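Long-range contact in trans-4-hydroxy-L-proline dehydratase (PDB 6VXC), which catalyses the radical-based dehydration of trans-4-hydroxy-L-proline to (S)-1-pyrroline-5-carboxylate during anaerobic breakdown of hydroxyproline: residues N362-V376 with P395-F409. Residues are numbered along the deposited sequence; the frame is centred on the assembly and turned at random.
Sequences NINTGGINPDGQDGV and PSSNVQISKKTPQKF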
ATOM      1  N   ASN A 362       0.782   6.253   3.631  1.00 10.59           N
ATOM      2  CA  ASN A 362       2.143   6.210   4.146  1.00 11.48           C
ATOM      3  C   ASN A 362       2.750   7.618   4.162  1.00 11.41           C
ATOM      4  O   ASN A 362       2.934   8.230   3.111  1.00 10.90           O
ATOM      5  CB  ASN A 362       2.955   5.251   3.273  1.00 12.54           C
ATOM      6  CG  ASN A 362       4.327   4.954   3.831  1.00 10.84           C
ATOM      7  OD1 ASN A 362       4.972   5.805   4.428  1.00 13.05           O
ATOM      8  ND2 ASN A 362       4.810   3.744   3.571  1.00 10.80           N
ATOM      9  N   ILE A 363       3.091   8.109   5.352  1.00 11.01           N
ATOM     10  CA  ILE A 363       3.717   9.416   5.526  1.00  9.35           C
ATOM     11  C   ILE A 363       5.205   9.214   5.812  1.00 10.51           C
ATOM     12  O   ILE A 363       5.575   8.389   6.653  1.00 12.19           O
ATOM     13  CB  ILE A 363       3.003  10.218   6.634  1.00 11.39           C
ATOM     14  CG1 ILE A 363       1.537  10.465   6.218  1.00 11.52           C
ATOM     15  CG2 ILE A 363       3.740  11.526   6.911  1.00 11.23           C
ATOM     16  CD1 ILE A 363       0.659  11.189   7.229  1.00 10.31           C
ATOM     17  N   ASN A 364       6.056   9.939   5.066  1.00 11.58           N
ATOM     18  CA  ASN A 364       7.514   9.886   5.149  1.00 10.01           C
ATOM     19  C   ASN A 364       8.002  11.154   5.868  1.00 10.22           C
ATOM     20  O   ASN A 364       7.891  12.257   5.326  1.00 13.05           O
ATOM     21  CB  ASN A 364       8.132   9.821   3.751  1.00  9.14           C
ATOM     22  CG  ASN A 364       8.124   8.424   3.114  1.00 10.68           C
ATOM     23  OD1 ASN A 364       8.898   8.191   2.195  1.00 13.72           O
ATOM     24  ND2 ASN A 364       7.235   7.523   3.551  1.00 10.64           N
ATOM     25  N   THR A 365       8.558  11.002   7.062  1.00 10.66           N
ATOM     26  CA  THR A 365       9.050  12.119   7.861  1.00 11.04           C
ATOM     27  C   THR A 365      10.568  12.031   7.985  1.00 11.29           C
ATOM     28  O   THR A 365      11.127  10.943   8.169  1.00 11.10           O
ATOM     29  CB  THR A 365       8.363  12.122   9.247  1.00 11.31           C
ATOM     30  OG1 THR A 365       6.959  12.335   9.079  1.00 10.10           O
ATOM     31  CG2 THR A 365       8.904  13.213  10.183  1.00 10.86           C
ATOM     32  N   GLY A 366      11.237  13.175   7.878  1.00 15.07           N
ATOM     33  CA  GLY A 366      12.687  13.188   7.937  1.00 12.27           C
ATOM     34  C   GLY A 366      13.318  13.442   6.579  1.00 12.17           C
ATOM     35  O   GLY A 366      13.077  14.486   5.964  1.00 13.08           O
ATOM     36  N   GLY A 367      14.118  12.490   6.103  1.00 11.37           N
ATOM     37  CA  GLY A 367      14.619  12.494   4.750  1.00 11.05           C
ATOM     38  C   GLY A 367      15.432  13.734   4.430  1.00 14.85           C
ATOM     39  O   GLY A 367      16.191  14.256   5.260  1.00 14.15           O
ATOM     40  N   ILE A 368      15.309  14.178   3.174  1.00 14.40           N
ATOM     41  CA  ILE A 368      16.032  15.324   2.640  1.00 11.79           C
ATOM     42  C   ILE A 368      15.027  16.316   2.078  1.00 11.50           C
ATOM     43  O   ILE A 368      13.909  15.960   1.705  1.00 13.15           O
ATOM     44  CB  ILE A 368      17.057  14.916   1.563  1.00 11.96           C
ATOM     45  CG1 ILE A 368      16.373  14.126   0.438  1.00 12.45           C
ATOM     46  CG2 ILE A 368      18.169  14.082   2.168  1.00 12.13           C
ATOM     47  CD1 ILE A 368      17.323  13.682  -0.584  1.00 14.92           C
ATOM     48  N   ASN A 369      15.438  17.581   2.030  1.00 13.33           N
ATOM     49  CA  ASN A 369      14.600  18.621   1.451  1.00 11.57           C
ATOM     50  C   ASN A 369      14.771  18.652  -0.062  1.00 12.27           C
ATOM     51  O   ASN A 369      15.591  17.926  -0.631  1.00 13.25           O
ATOM     52  CB  ASN A 369      14.898  19.970   2.117  1.00 14.54           C
ATOM     53  CG  ASN A 369      16.326  20.448   1.920  1.00 15.12           C
ATOM     54  OD1 ASN A 369      16.997  20.107   0.957  1.00 15.71           O
ATOM     55  ND2 ASN A 369      16.787  21.278   2.848  1.00 16.94           N
ATOM     56  N   PRO A 370      13.981  19.474  -0.756  1.00 13.14           N
ATOM     57  CA  PRO A 370      14.077  19.503  -2.218  1.00 13.30           C
ATOM     58  C   PRO A 370      15.460  19.863  -2.733  1.00 15.79           C
ATOM     59  O   PRO A 370      15.777  19.513  -3.874  1.00 14.15           O
ATOM     60  CB  PRO A 370      13.020  20.543  -2.611  1.00 13.84           C
ATOM     61  CG  PRO A 370      12.007  20.437  -1.530  1.00 10.22           C
ATOM     62  CD  PRO A 370      12.805  20.224  -0.272  1.00 13.09           C
ATOM     63  N   ASP A 371      16.306  20.512  -1.930  1.00 15.37           N
ATOM     64  CA  ASP A 371      17.676  20.789  -2.337  1.00 15.11           C
ATOM     65  C   ASP A 371      18.618  19.620  -2.077  1.00 15.68           C
ATOM     66  O   ASP A 371      19.784  19.690  -2.467  1.00 18.67           O
ATOM     67  CB  ASP A 371      18.211  22.034  -1.608  1.00 18.68           C
ATOM     68  CG  ASP A 371      17.547  23.323  -2.078  1.00 23.74           C
ATOM     69  OD1 ASP A 371      17.176  23.399  -3.260  1.00 23.56           O
ATOM     70  OD2 ASP A 371      17.401  24.256  -1.267  1.00 29.19           O
ATOM     71  N   GLY A 372      18.149  18.545  -1.456  1.00 14.28           N
ATOM     72  CA  GLY A 372      18.995  17.400  -1.186  1.00 12.36           C
ATOM     73  C   GLY A 372      19.752  17.394   0.131  1.00 14.17           C
ATOM     74  O   GLY A 372      20.604  16.520   0.330  1.00 12.90           O
ATOM     75  N   GLN A 373      19.515  18.353   1.012  1.00 12.46           N
ATOM     76  CA  GLN A 373      20.170  18.399   2.312  1.00 16.08           C
ATOM     77  C   GLN A 373      19.206  17.922   3.404  1.00 13.88           C
ATOM     78  O   GLN A 373      18.011  17.750   3.171  1.00 12.94           O
ATOM     79  CB  GLN A 373      20.698  19.821   2.578  1.00 16.60           C
ATOM     80  CG  GLN A 373      21.810  20.251   1.586  1.00 18.86           C
ATOM     81  CD  GLN A 373      23.074  19.350   1.640  1.00 24.57           C
ATOM     82  OE1 GLN A 373      23.438  18.834   2.701  1.00 26.50           O
ATOM     83  NE2 GLN A 373      23.718  19.146   0.489  1.00 22.03           N
ATOM     84  N   ASP A 374      19.741  17.722   4.610  1.00 12.26           N
ATOM     85  CA  ASP A 374      18.973  17.226   5.751  1.00 12.52           C
ATOM     86  C   ASP A 374      17.617  17.907   5.867  1.00 13.67           C
ATOM     87  O   ASP A 374      17.530  19.131   5.934  1.00 13.93           O
ATOM     88  CB  ASP A 374      19.774  17.426   7.047  1.00 14.19           C
ATOM     89  CG  ASP A 374      18.938  17.178   8.296  1.00 16.24           C
ATOM     90  OD1 ASP A 374      17.962  16.391   8.222  1.00 16.54           O
ATOM     91  OD2 ASP A 374      19.260  17.771   9.349  1.00 18.02           O
ATOM     92  N   GLY A 375      16.552  17.103   5.872  1.00 16.52           N
ATOM     93  CA  GLY A 375      15.188  17.600   5.882  1.00  9.68           C
ATOM     94  C   GLY A 375      14.494  17.636   7.228  1.00 12.28           C
ATOM     95  O   GLY A 375      13.354  18.104   7.319  1.00 12.45           O
ATOM     96  N   VAL A 376      15.136  17.134   8.281  1.00 12.32           N
ATOM     97  CA  VAL A 376      14.531  17.202   9.606  1.00 11.95           C
ATOM     98  C   VAL A 376      14.316  18.659   9.983  1.00 12.78           C
ATOM     99  O   VAL A 376      15.232  19.482   9.896  1.00 15.24           O
ATOM    100  CB  VAL A 376      15.406  16.463  10.628  1.00 12.78           C
ATOM    101  CG1 VAL A 376      14.954  16.774  12.048  1.00 10.97           C
ATOM    102  CG2 VAL A 376      15.348  14.956  10.349  1.00 11.88           C
ATOM    103  N   PRO A 395      -2.816   7.170  10.037  1.00  8.84           N
ATOM    104  CA  PRO A 395      -2.009   6.846   8.868  1.00  7.47           C
ATOM    105  C   PRO A 395      -0.827   5.957   9.251  1.00  9.97           C
ATOM    106  O   PRO A 395      -0.581   5.690  10.434  1.00 14.55           O
ATOM    107  CB  PRO A 395      -1.512   8.208   8.399  1.00  7.79           C
ATOM    108  CG  PRO A 395      -1.387   8.992   9.685  1.00  8.28           C
ATOM    109  CD  PRO A 395      -2.548   8.536  10.524  1.00  9.09           C
ATOM    110  N   SER A 396      -0.101   5.514   8.238  1.00 10.82           N
ATOM    111  CA  SER A 396       1.114   4.735   8.419  1.00 11.39           C
ATOM    112  C   SER A 396       2.264   5.737   8.481  1.00 11.72           C
ATOM    113  O   SER A 396       2.762   6.199   7.448  1.00 11.16           O
ATOM    114  CB  SER A 396       1.245   3.722   7.280  1.00 13.36           C
ATOM    115  OG  SER A 396       2.393   2.920   7.396  1.00 17.74           O
ATOM    116  N   SER A 397       2.672   6.095   9.711  1.00 11.15           N
ATOM    117  CA  SER A 397       3.604   7.197   9.953  1.00 10.12           C
ATOM    118  C   SER A 397       5.023   6.645  10.088  1.00  9.49           C
ATOM    119  O   SER A 397       5.351   5.977  11.076  1.00 11.08           O
ATOM    120  CB  SER A 397       3.200   7.982  11.203  1.00  8.89           C
ATOM    121  OG  SER A 397       4.128   9.030  11.452  1.00 11.46           O
ATOM    122  N   ASN A 398       5.864   6.940   9.107  1.00 11.38           N
ATOM    123  CA  ASN A 398       7.192   6.346   9.000  1.00  9.31           C
ATOM    124  C   ASN A 398       8.243   7.436   8.856  1.00  8.94           C
ATOM    125  O   ASN A 398       7.925   8.611   8.652  1.00 12.29           O
ATOM    126  CB  ASN A 398       7.249   5.383   7.810  1.00  7.59           C
ATOM    127  CG  ASN A 398       6.219   4.313   7.921  1.00  8.28           C
ATOM    128  OD1 ASN A 398       6.200   3.580   8.895  1.00 12.07           O
ATOM    129  ND2 ASN A 398       5.314   4.264   6.984  1.00 11.38           N
ATOM    130  N   VAL A 399       9.512   7.025   8.891  1.00 10.28           N
ATOM    131  CA  VAL A 399      10.628   7.954   8.810  1.00 10.71           C
ATOM    132  C   VAL A 399      11.564   7.554   7.674  1.00 10.64           C
ATOM    133  O   VAL A 399      11.744   6.368   7.384  1.00 10.14           O
ATOM    134  CB  VAL A 399      11.384   8.037  10.159  1.00  9.63           C
ATOM    135  CG1 VAL A 399      10.423   8.516  11.246  1.00  8.38           C
ATOM    136  CG2 VAL A 399      12.048   6.714  10.534  1.00  8.09           C
ATOM    137  N   GLN A 400      12.090   8.566   6.990  1.00 13.29           N
ATOM    138  CA  GLN A 400      13.212   8.429   6.076  1.00 10.79           C
ATOM    139  C   GLN A 400      14.486   8.808   6.819  1.00 11.17           C
ATOM    140  O   GLN A 400      14.599   9.917   7.352  1.00 12.03           O
ATOM    141  CB  GLN A 400      13.041   9.309   4.837  1.00 10.12           C
ATOM    142  CG  GLN A 400      12.360   8.642   3.654  1.00  7.13           C
ATOM    143  CD  GLN A 400      12.552   9.428   2.362  1.00  9.55           C
ATOM    144  OE1 GLN A 400      13.674   9.794   2.008  1.00 15.96           O
ATOM    145  NE2 GLN A 400      11.452   9.729   1.674  1.00 11.63           N
ATOM    146  N   ILE A 401      15.442   7.899   6.826  1.00 10.87           N
ATOM    147  CA  ILE A 401      16.715   8.089   7.490  1.00 10.89           C
ATOM    148  C   ILE A 401      17.764   8.235   6.403  1.00 11.15           C
ATOM    149  O   ILE A 401      17.914   7.347   5.562  1.00 11.87           O
ATOM    150  CB  ILE A 401      17.033   6.915   8.428  1.00 10.99           C
ATOM    151  CG1 ILE A 401      15.930   6.741   9.484  1.00 10.36           C
ATOM    152  CG2 ILE A 401      18.417   7.078   9.032  1.00 11.81           C
ATOM    153  CD1 ILE A 401      15.612   7.982  10.319  1.00 10.39           C
ATOM    154  N   SER A 402      18.469   9.359   6.422  1.00 11.91           N
ATOM    155  CA  SER A 402      19.579   9.677   5.540  1.00 12.07           C
ATOM    156  C   SER A 402      20.879   9.650   6.331  1.00 13.05           C
ATOM    157  O   SER A 402      20.888   9.823   7.550  1.00 14.06           O
ATOM    158  CB  SER A 402      19.374  11.069   4.905  1.00 10.30           C
ATOM    159  OG  SER A 402      20.552  11.582   4.305  1.00 14.12           O
ATOM    160  N   LYS A 403      21.990   9.468   5.612  1.00 13.68           N
ATOM    161  CA  LYS A 403      23.299   9.715   6.211  1.00 13.64           C
ATOM    162  C   LYS A 403      23.409  11.141   6.752  1.00 13.76           C
ATOM    163  O   LYS A 403      24.272  11.408   7.591  1.00 15.94           O
ATOM    164  CB  LYS A 403      24.399   9.456   5.187  1.00 15.24           C
ATOM    165  CG  LYS A 403      24.341  10.411   4.020  1.00 16.30           C
ATOM    166  CD  LYS A 403      25.394  10.118   2.966  1.00 19.27           C
ATOM    167  CE  LYS A 403      25.356  11.180   1.862  1.00 18.58           C
ATOM    168  NZ  LYS A 403      26.426  10.990   0.842  1.00 25.73           N
ATOM    169  N   LYS A 404      22.565  12.054   6.274  1.00 12.66           N
ATOM    170  CA  LYS A 404      22.517  13.442   6.714  1.00 14.85           C
ATOM    171  C   LYS A 404      21.574  13.682   7.890  1.00 13.23           C
ATOM    172  O   LYS A 404      21.540  14.803   8.407  1.00 15.54           O
ATOM    173  CB  LYS A 404      22.085  14.351   5.556  1.00 13.13           C
ATOM    174  CG  LYS A 404      22.886  14.218   4.245  1.00 14.55           C
ATOM    175  CD  LYS A 404      22.263  15.141   3.223  1.00 13.38           C
ATOM    176  CE  LYS A 404      23.107  15.361   1.973  1.00 19.30           C
ATOM    177  NZ  LYS A 404      23.008  14.226   1.060  1.00 21.88           N
ATOM    178  N   THR A 405      20.840  12.667   8.327  1.00 11.88           N
ATOM    179  CA  THR A 405      19.833  12.789   9.376  1.00 12.30           C
ATOM    180  C   THR A 405      20.505  12.879  10.743  1.00 12.18           C
ATOM    181  O   THR A 405      21.383  12.073  11.050  1.00 13.43           O
ATOM    182  CB  THR A 405      18.896  11.576   9.349  1.00 13.99           C
ATOM    183  OG1 THR A 405      18.212  11.509   8.090  1.00 15.09           O
ATOM    184  CG2 THR A 405      17.887  11.623  10.512  1.00 12.96           C
ATOM    185  N   PRO A 406      20.111  13.824  11.590  1.00 15.77           N
ATOM    186  CA  PRO A 406      20.691  13.889  12.939  1.00 14.12           C
ATOM    187  C   PRO A 406      20.382  12.635  13.741  1.00 14.22           C
ATOM    188  O   PRO A 406      19.305  12.051  13.628  1.00 14.58           O
ATOM    189  CB  PRO A 406      20.039  15.138  13.545  1.00 13.81           C
ATOM    190  CG  PRO A 406      19.579  15.938  12.340  1.00 16.16           C
ATOM    191  CD  PRO A 406      19.216  14.954  11.307  1.00 12.89           C
ATOM    192  N   GLN A 407      21.368  12.186  14.515  1.00 13.75           N
ATOM    193  CA  GLN A 407      21.167  10.989  15.323  1.00 13.61           C
ATOM    194  C   GLN A 407      20.012  11.162  16.303  1.00 13.75           C
ATOM    195  O   GLN A 407      19.311  10.197  16.609  1.00 15.97           O
ATOM    196  CB  GLN A 407      22.457  10.626  16.060  1.00 15.46           C
ATOM    197  CG  GLN A 407      22.426   9.239  16.698  1.00 19.08           C
ATOM    198  CD  GLN A 407      22.574   8.117  15.688  1.00 16.85           C
ATOM    199  OE1 GLN A 407      22.545   8.347  14.477  1.00 19.75           O
ATOM    200  NE2 GLN A 407      22.764   6.894  16.186  1.00 17.02           N
ATOM    201  N   LYS A 408      19.778  12.379  16.786  1.00 14.13           N
ATOM    202  CA  LYS A 408      18.661  12.605  17.698  1.00 15.44           C
ATOM    203  C   LYS A 408      17.328  12.220  17.058  1.00 16.00           C
ATOM    204  O   LYS A 408      16.451  11.652  17.720  1.00 12.38           O
ATOM    205  CB  LYS A 408      18.627  14.070  18.136  1.00 17.52           C
ATOM    206  CG  LYS A 408      17.407  14.443  18.971  1.00 23.48           C
ATOM    207  CD  LYS A 408      17.416  15.926  19.383  1.00 28.98           C
ATOM    208  CE  LYS A 408      16.128  16.313  20.097  1.00 30.51           C
ATOM    209  NZ  LYS A 408      16.014  17.782  20.269  1.00 39.52           N
ATOM    210  N   PHE A 409      17.154  12.535  15.773  1.00 14.46           N
ATOM    211  CA  PHE A 409      15.906  12.192  15.101  1.00 14.27           C
ATOM    212  C   PHE A 409      15.758  10.680  14.988  1.00 12.53           C
ATOM    213  O   PHE A 409      14.709  10.121  15.314  1.00 12.19           O
ATOM    214  CB  PHE A 409      15.856  12.849  13.722  1.00 11.42           C
ATOM    215  CG  PHE A 409      14.590  12.548  12.944  1.00 11.76           C
ATOM    216  CD1 PHE A 409      13.433  13.273  13.176  1.00 11.60           C
ATOM    217  CD2 PHE A 409      14.563  11.543  11.983  1.00 10.59           C
ATOM    218  CE1 PHE A 409      12.270  13.008  12.464  1.00 13.95           C
ATOM    219  CE2 PHE A 409      13.392  11.266  11.270  1.00 12.01           C
ATOM    220  CZ  PHE A 409      12.241  12.008  11.515  1.00  9.71           C
TER
HETATM  221  O   HOH W   1       5.672  10.077   9.388  1.00 10.16           O
HETATM  222  O   HOH W   2      17.188  13.840   7.718  1.00 14.61           O
HETATM  223  O   HOH W   3      13.638  12.386   1.445  1.00 10.91           O
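The side-chain amide nitrogen of Asn398 bridges two acceptors, giving one hydrogen to Asn362 OD1 (ND2 to OD1 3.0 Å) and the other to Ser396 OG. Asn362 OD1 lies in the amide plane of Asn398, yet ND2 stands above the carbonyl plane of Asn362, the two amide planes being 63° apart. A chi1 of -171° sets CG of Asn362 opposite the backbone N and brings OD1 across to Asn398; its own ND2 bonds to the carbonyl of Gly453, while Asn398 OD1 accepts from the backbone of Ala425. Asn364 OD1, on the sheet face that also carries Asn362, accepts a hydrogen bond from Gln400 NE2 at 3.0 Å, the amides perpendicular; Thr451 N is a second donor to that oxygen, and Gln400 OE1 binds Thr429.

Strands 362-366 and 396-401 run parallel as the two strands of a beta-alpha-beta unit. A ladder from Ile363 N to Ser396 O (2.9 Å) through Gly367 N to Gln400 O joins them. On the opposite face, water 1 links Thr365 OG1 (2.6 Å), Ser397 OG and the carbonyl of Asn398. There Thr365 CG2 touches Phe409 CZ at 3.8 Å, and Val376 CG2 sits over one face of the same ring in a CH-pi contact, 3.8 Å from its centroid. Leu384 of the connecting helix 378-390 also packs on Phe409. Beyond the strands, water 2 donates to Gly367 O and Asp374 OD1 and accepts from Thr405 OG1, tying the two loops together.

Asn362 lies about 6 Å, side chain to side chain, from Cys454, the probable thiyl radical site. Bonds at both ends of its amide, to OD1 from Asn398 and from ND2 to Gly453, probably limit rotation of Asn362 there, consistent with a second-shell network that orders the neighbouring Gly453 backbone.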